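Local coordinates for protein alpha-galactosidase (Thermus thermophilus, PDB 6LCJ) that probably hydrolyses alpha-galactosides, releasing terminal alpha-linked galactose, and assembles as a hexamer, at residues E[421-426]-E[466-471]; E[402-407]-E[449-454]; E[361-366]-E[382-387]. All blocks are in the same frame, centred on the assembly; numbering follows the deposited sequence.

Interaction 1 (E[421-426]-E[466-471]); sequences QEALAH and FRVGEE
V468 sets its two methyl groups against A423 and H426, and in doing so lays the small antiparallel sheet at the C-terminus against the (beta/alpha)8 barrel of this GH36 enzyme. Helix 415-428 is the barrel helix between strands 398-400 and 431-433, while strand 465-468 is the middle strand of the three-stranded sheet. Their axes cross almost perpendicularly, at 85°. The closest approach of the two axes is 9.4 Å, and the space between them is bridged by side chains alone.

The apolar contacts illustrate how one branched residue can serve two positions on a helix. V468 CG2 meets the methyl of A423, 3.7 Å from its CB. The other branch, CG1, stands anti to the backbone N (chi1 -174°), which spreads it toward the next turn, where it comes obliquely to the imidazole of H426, 4.1 Å from CD2. Two residues earlier on the strand, F466 CZ is approached by L424 CD2 at 4.4 Å, a looser touch, again oblique to the ring.

Aromatic neighbours extend this small core on both flanks. The ring of F466 also meets F427 edge-to-face, and that of H426 meets F451 of helix 442-453 in the same manner.

On the strand side, polar interactions shape the hairpin beyond V468. A type II' turn spans V468 to E471, with G469 adopting a positive phi that favours glycine. It is closed in one direction by V468 N to E471 O, 2.7 Å apart. The return bond runs from E471 N to V468 O over 2.9 Å. Beside the turn, R467 and E470 form a salt bridge whose hydrogen bond is nearly straight (168°) but weak, with NH1 of R467 3.3 Å from OE1 of E470.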
loop_
_atom_site.group_PDB
_atom_site.type_symbol
_atom_site.label_atom_id
_atom_site.label_comp_id
_atom_site.label_asym_id
_atom_site.label_seq_id
_atom_site.Cartn_x
_atom_site.Cartn_y
_atom_site.Cartn_z
ATOM N N GLN E 421 29.742 -24.260 -29.771
ATOM C CA GLN E 421 28.968 -23.666 -30.846
ATOM C C GLN E 421 29.294 -24.322 -32.183
ATOM O O GLN E 421 28.389 -24.657 -32.954
ATOM C CB GLN E 421 29.222 -22.151 -30.870
ATOM C CG GLN E 421 28.444 -21.326 -31.910
ATOM C CD GLN E 421 26.939 -21.401 -31.741
ATOM O OE1 GLN E 421 26.434 -21.999 -30.788
ATOM N NE2 GLN E 421 26.205 -20.767 -32.666
ATOM N N GLU E 422 30.572 -24.541 -32.466
ATOM C CA GLU E 422 30.943 -25.174 -33.729
ATOM C C GLU E 422 30.292 -26.548 -33.886
ATOM O O GLU E 422 29.848 -26.910 -34.984
ATOM C CB GLU E 422 32.458 -25.285 -33.823
ATOM C CG GLU E 422 32.952 -25.627 -35.199
ATOM C CD GLU E 422 34.363 -26.148 -35.174
ATOM O OE1 GLU E 422 35.287 -25.312 -35.175
ATOM O OE2 GLU E 422 34.556 -27.387 -35.148
ATOM N N ALA E 423 30.219 -27.322 -32.798
ATOM C CA ALA E 423 29.644 -28.664 -32.874
ATOM C C ALA E 423 28.163 -28.625 -33.247
ATOM O O ALA E 423 27.684 -29.485 -33.997
ATOM C CB ALA E 423 29.842 -29.391 -31.546
ATOM N N LEU E 424 27.420 -27.639 -32.734
ATOM C CA LEU E 424 26.006 -27.527 -33.091
ATOM C C LEU E 424 25.810 -27.128 -34.551
ATOM O O LEU E 424 24.817 -27.533 -35.164
ATOM C CB LEU E 424 25.296 -26.534 -32.170
ATOM C CG LEU E 424 24.998 -27.022 -30.748
ATOM C CD1 LEU E 424 23.926 -26.161 -30.127
ATOM C CD2 LEU E 424 24.595 -28.480 -30.725
ATOM N N ALA E 425 26.726 -26.344 -35.129
ATOM C CA ALA E 425 26.673 -26.097 -36.571
ATOM C C ALA E 425 26.887 -27.385 -37.364
ATOM O O ALA E 425 26.199 -27.633 -38.360
ATOM C CB ALA E 425 27.711 -25.050 -36.976
ATOM N N HIS E 426 27.837 -28.220 -36.945
ATOM C CA HIS E 426 28.013 -29.503 -37.619
ATOM C C HIS E 426 26.758 -30.357 -37.498
ATOM O O HIS E 426 26.308 -30.948 -38.480
ATOM C CB HIS E 426 29.215 -30.247 -37.050
ATOM C CG HIS E 426 30.538 -29.709 -37.492
ATOM N ND1 HIS E 426 30.852 -29.501 -38.816
ATOM C CD2 HIS E 426 31.642 -29.365 -36.783
ATOM C CE1 HIS E 426 32.085 -29.038 -38.905
ATOM N NE2 HIS E 426 32.588 -28.950 -37.688
ATOM N N PHE E 466 26.907 -35.235 -27.547
ATOM C CA PHE E 466 27.044 -35.531 -28.957
ATOM C C PHE E 466 28.406 -36.158 -29.191
ATOM O O PHE E 466 29.329 -36.018 -28.382
ATOM C CB PHE E 466 26.883 -34.272 -29.811
ATOM C CG PHE E 466 25.558 -33.591 -29.630
ATOM C CD1 PHE E 466 25.256 -32.930 -28.447
ATOM C CD2 PHE E 466 24.613 -33.616 -30.636
ATOM C CE1 PHE E 466 24.038 -32.323 -28.268
ATOM C CE2 PHE E 466 23.396 -32.994 -30.466
ATOM C CZ PHE E 466 23.104 -32.352 -29.278
ATOM N N ARG E 467 28.509 -36.881 -30.291
ATOM C CA ARG E 467 29.788 -37.355 -30.786
ATOM C C ARG E 467 30.013 -36.660 -32.116
ATOM O O ARG E 467 29.305 -36.932 -33.089
ATOM C CB ARG E 467 29.816 -38.874 -30.925
ATOM C CG ARG E 467 31.205 -39.449 -30.698
ATOM C CD ARG E 467 31.172 -40.912 -30.274
ATOM N NE ARG E 467 31.242 -41.820 -31.420
ATOM C CZ ARG E 467 32.315 -41.974 -32.195
ATOM N NH1 ARG E 467 33.425 -41.279 -31.958
ATOM N NH2 ARG E 467 32.282 -42.831 -33.210
ATOM N N VAL E 468 30.977 -35.743 -32.137
ATOM C CA VAL E 468 31.320 -34.951 -33.315
ATOM C C VAL E 468 32.615 -35.516 -33.872
ATOM O O VAL E 468 33.648 -35.499 -33.187
ATOM C CB VAL E 468 31.463 -33.457 -32.980
ATOM C CG1 VAL E 468 31.664 -32.636 -34.249
ATOM C CG2 VAL E 468 30.246 -32.958 -32.210
ATOM N N GLY E 469 32.560 -36.012 -35.111
ATOM C CA GLY E 469 33.607 -36.877 -35.624
ATOM C C GLY E 469 33.901 -37.973 -34.620
ATOM O O GLY E 469 33.008 -38.748 -34.260
ATOM N N GLU E 470 35.132 -38.007 -34.112
ATOM C CA GLU E 470 35.558 -39.010 -33.144
ATOM C C GLU E 470 35.596 -38.489 -31.711
ATOM O O GLU E 470 36.014 -39.228 -30.810
ATOM C CB GLU E 470 36.936 -39.544 -33.534
ATOM C CG GLU E 470 37.016 -40.080 -34.965
ATOM C CD GLU E 470 36.208 -41.361 -35.172
ATOM O OE1 GLU E 470 35.812 -42.007 -34.174
ATOM O OE2 GLU E 470 35.973 -41.728 -36.342
ATOM N N GLU E 471 35.156 -37.253 -31.478
ATOM C CA GLU E 471 35.247 -36.591 -30.182
ATOM C C GLU E 471 33.864 -36.454 -29.560
ATOM O O GLU E 471 32.898 -36.105 -30.246
ATOM C CB GLU E 471 35.896 -35.203 -30.339
ATOM C CG GLU E 471 35.818 -34.287 -29.117
ATOM C CD GLU E 471 36.104 -32.820 -29.451
ATOM O OE1 GLU E 471 36.327 -32.492 -30.642
ATOM O OE2 GLU E 471 36.112 -31.989 -28.518
#

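Interaction 2 (E[402-407]-E[449-454]); sequences DVVYFR and EAFLAR
V404 and F451 mark the nearest approach of the two backbones, yet their CA atoms stay 9.8 Å apart, a gap closed mainly by the aromatic side chains. Segment 402-407 is the extended loop that follows strand 398-400 of the (beta/alpha)8 barrel, and V404 pairs through its backbone with A432 of strand 431-433. Segment 449-454 covers the last turn of helix 442-453, which follows that last strand of the barrel, and the first residue beyond it.

F451 does the reaching. With CG anti to the backbone N (chi1 169°), its ring projects from the helix to the loop and meets two side chains there. V404 touches the far end obliquely, CG2 lying 3.7 Å from F451 CZ. F406 works at the near end, putting its CZ over one face of F451, the ring planes inclined at 59° and the centroids 5.1 Å apart. Replacing F451 by an alanine would probably open a gap between loop and helix, leaving the rim of F406 and the CG2 methyl of V404 without their shared partner.

A425 of helix 415-428 also packs on F451, while D435 holds the loop by accepting from F406 N and pairing with R407. The closest touch is made by F406 CZ, which sits 3.4 Å from CG of F451, near the root of that ring.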
loop_
_atom_site.group_PDB
_atom_site.type_symbol
_atom_site.label_atom_id
_atom_site.label_comp_id
_atom_site.label_asym_id
_atom_site.label_seq_id
_atom_site.Cartn_x
_atom_site.Cartn_y
_atom_site.Cartn_z
ATOM N N ASP E 402 22.822 -19.988 -34.915
ATOM C CA ASP E 402 23.526 -18.709 -35.016
ATOM C C ASP E 402 25.004 -18.944 -35.325
ATOM O O ASP E 402 25.436 -20.092 -35.466
ATOM C CB ASP E 402 23.324 -17.838 -33.774
ATOM C CG ASP E 402 23.247 -16.378 -34.125
ATOM O OD1 ASP E 402 23.549 -16.064 -35.293
ATOM O OD2 ASP E 402 22.913 -15.543 -33.252
ATOM N N VAL E 403 25.778 -17.871 -35.488
ATOM C CA VAL E 403 27.096 -17.993 -36.117
ATOM C C VAL E 403 28.105 -18.719 -35.229
ATOM O O VAL E 403 27.895 -18.903 -34.023
ATOM C CB VAL E 403 27.642 -16.610 -36.533
ATOM C CG1 VAL E 403 26.605 -15.863 -37.333
ATOM C CG2 VAL E 403 28.072 -15.818 -35.305
ATOM N N VAL E 404 29.205 -19.138 -35.846
ATOM C CA VAL E 404 30.323 -19.788 -35.175
ATOM C C VAL E 404 31.476 -18.802 -35.156
ATOM O O VAL E 404 31.783 -18.182 -36.180
ATOM C CB VAL E 404 30.736 -21.085 -35.896
ATOM C CG1 VAL E 404 31.761 -21.853 -35.078
ATOM C CG2 VAL E 404 29.524 -21.935 -36.185
ATOM N N TYR E 405 32.110 -18.651 -34.004
ATOM C CA TYR E 405 33.319 -17.851 -33.926
ATOM C C TYR E 405 34.530 -18.744 -34.139
ATOM O O TYR E 405 34.572 -19.882 -33.657
ATOM C CB TYR E 405 33.433 -17.134 -32.576
ATOM C CG TYR E 405 32.368 -16.091 -32.335
ATOM C CD1 TYR E 405 32.540 -14.776 -32.747
ATOM C CD2 TYR E 405 31.183 -16.427 -31.685
ATOM C CE1 TYR E 405 31.548 -13.821 -32.520
ATOM C CE2 TYR E 405 30.192 -15.484 -31.445
ATOM C CZ TYR E 405 30.373 -14.192 -31.865
ATOM O OH TYR E 405 29.388 -13.270 -31.609
ATOM N N PHE E 406 35.502 -18.225 -34.883
ATOM C CA PHE E 406 36.848 -18.774 -34.941
ATOM C C PHE E 406 37.905 -17.786 -34.490
ATOM O O PHE E 406 38.945 -18.196 -33.985
ATOM C CB PHE E 406 37.179 -19.242 -36.363
ATOM C CG PHE E 406 36.303 -20.353 -36.837
ATOM C CD1 PHE E 406 35.093 -20.072 -37.463
ATOM C CD2 PHE E 406 36.668 -21.674 -36.630
ATOM C CE1 PHE E 406 34.274 -21.084 -37.884
ATOM C CE2 PHE E 406 35.861 -22.697 -37.053
ATOM C CZ PHE E 406 34.661 -22.413 -37.686
ATOM N N ARG E 407 37.657 -16.498 -34.641
ATOM C CA ARG E 407 38.614 -15.509 -34.194
ATOM C C ARG E 407 38.790 -15.558 -32.681
ATOM O O ARG E 407 37.912 -15.988 -31.929
ATOM C CB ARG E 407 38.161 -14.120 -34.628
ATOM C CG ARG E 407 36.848 -13.679 -34.026
ATOM C CD ARG E 407 36.417 -12.389 -34.700
ATOM N NE ARG E 407 35.635 -11.517 -33.839
ATOM C CZ ARG E 407 34.325 -11.330 -33.955
ATOM N NH1 ARG E 407 33.627 -11.970 -34.892
ATOM N NH2 ARG E 407 33.714 -10.496 -33.129
ATOM N N GLU E 449 38.284 -22.743 -42.957
ATOM C CA GLU E 449 38.118 -23.444 -44.228
ATOM C C GLU E 449 37.800 -24.925 -44.027
ATOM O O GLU E 449 36.937 -25.473 -44.718
ATOM C CB GLU E 449 39.360 -23.272 -45.104
ATOM C CG GLU E 449 39.175 -23.788 -46.538
ATOM C CD GLU E 449 37.891 -23.280 -47.253
ATOM O OE1 GLU E 449 37.330 -22.211 -46.896
ATOM O OE2 GLU E 449 37.444 -23.960 -48.201
ATOM N N ALA E 450 38.485 -25.599 -43.102
ATOM C CA ALA E 450 38.134 -26.994 -42.860
ATOM C C ALA E 450 36.706 -27.127 -42.335
ATOM O O ALA E 450 36.023 -28.115 -42.624
ATOM C CB ALA E 450 39.133 -27.635 -41.898
ATOM N N PHE E 451 36.232 -26.133 -41.584
ATOM C CA PHE E 451 34.850 -26.143 -41.105
ATOM C C PHE E 451 33.866 -26.072 -42.274
ATOM O O PHE E 451 32.923 -26.868 -42.359
ATOM C CB PHE E 451 34.665 -24.974 -40.131
ATOM C CG PHE E 451 33.232 -24.690 -39.734
ATOM C CD1 PHE E 451 32.564 -25.514 -38.828
ATOM C CD2 PHE E 451 32.580 -23.555 -40.215
ATOM C CE1 PHE E 451 31.267 -25.234 -38.430
ATOM C CE2 PHE E 451 31.275 -23.254 -39.814
ATOM C CZ PHE E 451 30.617 -24.103 -38.923
ATOM N N LEU E 452 34.100 -25.141 -43.202
ATOM C CA LEU E 452 33.223 -24.979 -44.354
ATOM C C LEU E 452 33.305 -26.167 -45.304
ATOM O O LEU E 452 32.277 -26.637 -45.801
ATOM C CB LEU E 452 33.577 -23.695 -45.095
ATOM C CG LEU E 452 33.301 -22.430 -44.289
ATOM C CD1 LEU E 452 33.954 -21.207 -44.910
ATOM C CD2 LEU E 452 31.809 -22.236 -44.163
ATOM N N ALA E 453 34.513 -26.671 -45.566
ATOM C CA ALA E 453 34.723 -27.607 -46.666
ATOM C C ALA E 453 34.446 -29.055 -46.296
ATOM O O ALA E 453 34.433 -29.904 -47.190
ATOM C CB ALA E 453 36.155 -27.493 -47.193
ATOM N N ARG E 454 34.235 -29.365 -45.023
ATOM C CA ARG E 454 34.117 -30.744 -44.580
ATOM C C ARG E 454 32.747 -31.000 -43.979
ATOM O O ARG E 454 32.088 -30.097 -43.464
ATOM C CB ARG E 454 35.188 -31.105 -43.544
ATOM C CG ARG E 454 36.525 -31.457 -44.146
ATOM C CD ARG E 454 37.653 -31.321 -43.130
ATOM N NE ARG E 454 37.647 -32.413 -42.161
ATOM C CZ ARG E 454 37.225 -32.301 -40.905
ATOM N NH1 ARG E 454 36.762 -31.129 -40.447
ATOM N NH2 ARG E 454 37.262 -33.365 -40.108
#

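Interaction 3 (E[361-366]-E[382-387]); sequences PYWDNE and NALRST
D364 sets its carboxylate against the side-chain amide of N382, and a water beside them links the aspartate to the backbone of the helix. From CB, the aspartate side chain extends with CG anti to the backbone N (chi1 -168°), which carries the carboxylate to the first turn of helix 380-388. OD1 then meets N382, its amide turned 75° from the carboxylate plane. This is packing rather than a bond, since D364 OD1 lies 3.7 Å from N382 OD1. The true partners of D364 OD1 are the hydroxyl of S369 and water 1, the latter at 2.6 Å. OD2, the other branch, has a long and weak ion pair with R381.

Water 1 is a three-way junction: it donates to D364 OD1 and to the W363 carbonyl oxygen, and it accepts from the backbone N of N382 at 2.9 Å. An N-H of the helix's first turn is thus satisfied by solvent held between the segments. The amide of N382 is fixed too. R385 NH2 donates to its OD1 at 2.9 Å in a bent bond, from 43° above the carbonyl plane, while ND2 bonds G377 O and S369.

The apolar half of the contact is made by the indole of W363, whose CZ3 lies 3.9 Å from L384 CD1.

Segment 361-366 lies in the loop between barrel strand 352-354 and helix 366-371, with N365 as N-cap and hydrogen-bonded to N365 of a neighbouring subunit. Helix 380-388, which precedes strand 398-400, is flanked by helix 415-428 through L384.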
loop_
_atom_site.group_PDB
_atom_site.type_symbol
_atom_site.label_atom_id
_atom_site.label_comp_id
_atom_site.label_asym_id
_atom_site.label_seq_id
_atom_site.Cartn_x
_atom_site.Cartn_y
_atom_site.Cartn_z
ATOM N N PRO E 361 30.074 -12.312 -28.505
ATOM C CA PRO E 361 31.480 -12.668 -28.293
ATOM C C PRO E 361 31.834 -12.834 -26.811
ATOM O O PRO E 361 32.858 -12.344 -26.339
ATOM C CB PRO E 361 32.231 -11.506 -28.952
ATOM C CG PRO E 361 31.271 -10.362 -29.012
ATOM C CD PRO E 361 29.897 -10.854 -28.642
ATOM N N TYR E 362 30.960 -13.509 -26.068
ATOM C CA TYR E 362 31.157 -13.712 -24.637
ATOM C C TYR E 362 30.200 -14.791 -24.158
ATOM O O TYR E 362 29.194 -15.095 -24.809
ATOM C CB TYR E 362 30.977 -12.420 -23.815
ATOM C CG TYR E 362 29.751 -11.597 -24.106
ATOM C CD1 TYR E 362 28.503 -11.943 -23.581
ATOM C CD2 TYR E 362 29.836 -10.452 -24.887
ATOM C CE1 TYR E 362 27.374 -11.165 -23.847
ATOM C CE2 TYR E 362 28.725 -9.668 -25.150
ATOM C CZ TYR E 362 27.495 -10.023 -24.633
ATOM O OH TYR E 362 26.392 -9.232 -24.922
ATOM N N TRP E 363 30.544 -15.386 -23.015
ATOM C CA TRP E 363 29.773 -16.522 -22.530
ATOM C C TRP E 363 28.408 -16.072 -22.024
ATOM O O TRP E 363 27.380 -16.630 -22.413
ATOM C CB TRP E 363 30.556 -17.271 -21.444
ATOM C CG TRP E 363 29.865 -18.490 -20.947
ATOM C CD1 TRP E 363 29.349 -18.675 -19.705
ATOM C CD2 TRP E 363 29.568 -19.692 -21.689
ATOM N NE1 TRP E 363 28.765 -19.917 -19.612
ATOM C CE2 TRP E 363 28.893 -20.566 -20.810
ATOM C CE3 TRP E 363 29.824 -20.117 -23.002
ATOM C CZ2 TRP E 363 28.456 -21.838 -21.199
ATOM C CZ3 TRP E 363 29.405 -21.389 -23.389
ATOM C CH2 TRP E 363 28.729 -22.234 -22.487
ATOM N N ASP E 364 28.377 -15.056 -21.170
ATOM C CA ASP E 364 27.123 -14.665 -20.548
ATOM C C ASP E 364 27.239 -13.299 -19.878
ATOM O O ASP E 364 28.088 -13.098 -19.009
ATOM C CB ASP E 364 26.696 -15.735 -19.539
ATOM C CG ASP E 364 25.266 -15.554 -19.050
ATOM O OD1 ASP E 364 24.378 -15.220 -19.870
ATOM O OD2 ASP E 364 25.019 -15.778 -17.849
ATOM N N ASN E 365 26.405 -12.349 -20.280
ATOM C CA ASN E 365 26.275 -11.098 -19.550
ATOM C C ASN E 365 25.390 -11.374 -18.339
ATOM O O ASN E 365 24.165 -11.476 -18.456
ATOM C CB ASN E 365 25.698 -10.007 -20.444
ATOM C CG ASN E 365 25.516 -8.681 -19.702
ATOM O OD1 ASN E 365 25.519 -8.628 -18.479
ATOM N ND2 ASN E 365 25.347 -7.610 -20.448
ATOM N N GLU E 366 26.004 -11.473 -17.157
ATOM C CA GLU E 366 25.229 -11.916 -16.005
ATOM C C GLU E 366 24.454 -10.796 -15.333
ATOM O O GLU E 366 23.540 -11.082 -14.559
ATOM C CB GLU E 366 26.128 -12.635 -14.993
ATOM C CG GLU E 366 26.267 -14.156 -15.322
ATOM C CD GLU E 366 25.190 -15.050 -14.671
ATOM O OE1 GLU E 366 25.443 -15.611 -13.574
ATOM O OE2 GLU E 366 24.088 -15.190 -15.271
ATOM N N ASN E 382 23.293 -18.552 -23.416
ATOM C CA ASN E 382 21.868 -18.419 -23.693
ATOM C C ASN E 382 21.534 -19.005 -25.048
ATOM O O ASN E 382 20.541 -19.725 -25.192
ATOM C CB ASN E 382 21.446 -16.954 -23.642
ATOM C CG ASN E 382 21.437 -16.375 -22.234
ATOM O OD1 ASN E 382 21.517 -17.080 -21.234
ATOM N ND2 ASN E 382 21.337 -15.069 -22.168
ATOM N N ALA E 383 22.358 -18.703 -26.060
ATOM C CA ALA E 383 22.176 -19.284 -27.384
ATOM C C ALA E 383 22.141 -20.801 -27.307
ATOM O O ALA E 383 21.182 -21.443 -27.756
ATOM C CB ALA E 383 23.292 -18.825 -28.319
ATOM N N LEU E 384 23.175 -21.388 -26.700
ATOM C CA LEU E 384 23.283 -22.841 -26.653
ATOM C C LEU E 384 22.099 -23.460 -25.917
ATOM O O LEU E 384 21.560 -24.480 -26.356
ATOM C CB LEU E 384 24.607 -23.248 -26.003
ATOM C CG LEU E 384 25.895 -23.017 -26.800
ATOM C CD1 LEU E 384 27.079 -23.209 -25.882
ATOM C CD2 LEU E 384 26.021 -23.931 -28.022
ATOM N N ARG E 385 21.653 -22.838 -24.818
ATOM C CA ARG E 385 20.638 -23.478 -23.979
ATOM C C ARG E 385 19.326 -23.688 -24.729
ATOM O O ARG E 385 18.711 -24.754 -24.625
ATOM C CB ARG E 385 20.386 -22.670 -22.708
ATOM C CG ARG E 385 19.298 -23.299 -21.824
ATOM C CD ARG E 385 19.348 -22.792 -20.378
ATOM N NE ARG E 385 19.113 -21.364 -20.396
ATOM C CZ ARG E 385 20.028 -20.445 -20.109
ATOM N NH1 ARG E 385 21.250 -20.807 -19.722
ATOM N NH2 ARG E 385 19.714 -19.160 -20.216
ATOM N N SER E 386 18.872 -22.682 -25.486
ATOM C CA SER E 386 17.588 -22.799 -26.171
ATOM C C SER E 386 17.700 -23.643 -27.434
ATOM O O SER E 386 16.799 -24.433 -27.737
ATOM C CB SER E 386 17.033 -21.411 -26.498
ATOM O OG SER E 386 16.511 -20.797 -25.327
ATOM N N THR E 387 18.791 -23.472 -28.186
ATOM C CA THR E 387 19.024 -24.273 -29.383
ATOM C C THR E 387 19.046 -25.762 -29.057
ATOM O O THR E 387 18.396 -26.569 -29.735
ATOM C CB THR E 387 20.342 -23.852 -30.021
ATOM O OG1 THR E 387 20.240 -22.500 -30.463
ATOM C CG2 THR E 387 20.706 -24.768 -31.194
HETATM O O HOH W 1 24.567 -16.200 -22.246
#

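How the interactions relate
Helix 415-428 ties the three contacts together. Its segment 421-426 belongs to interaction 1, whose centre lies about 12 Å from that of interaction 2 and about 18 Å from that of interaction 3. Toward interaction 2, Q421 NE2 hydrogen-bonds V403 O at 2.9 Å, and E422 OE1 packs 3.3 Å from F406 CE2. Toward interaction 3, L424 CD1 touches L384 CD2 at 3.7 Å. Loops 361-366 and 402-407 follow the C-terminal ends of barrel strands, the side on which TIM-barrel enzymes carry their active sites, whereas interaction 1 joins the barrel to the C-terminal sheet. Interaction 3 alone also reaches another subunit.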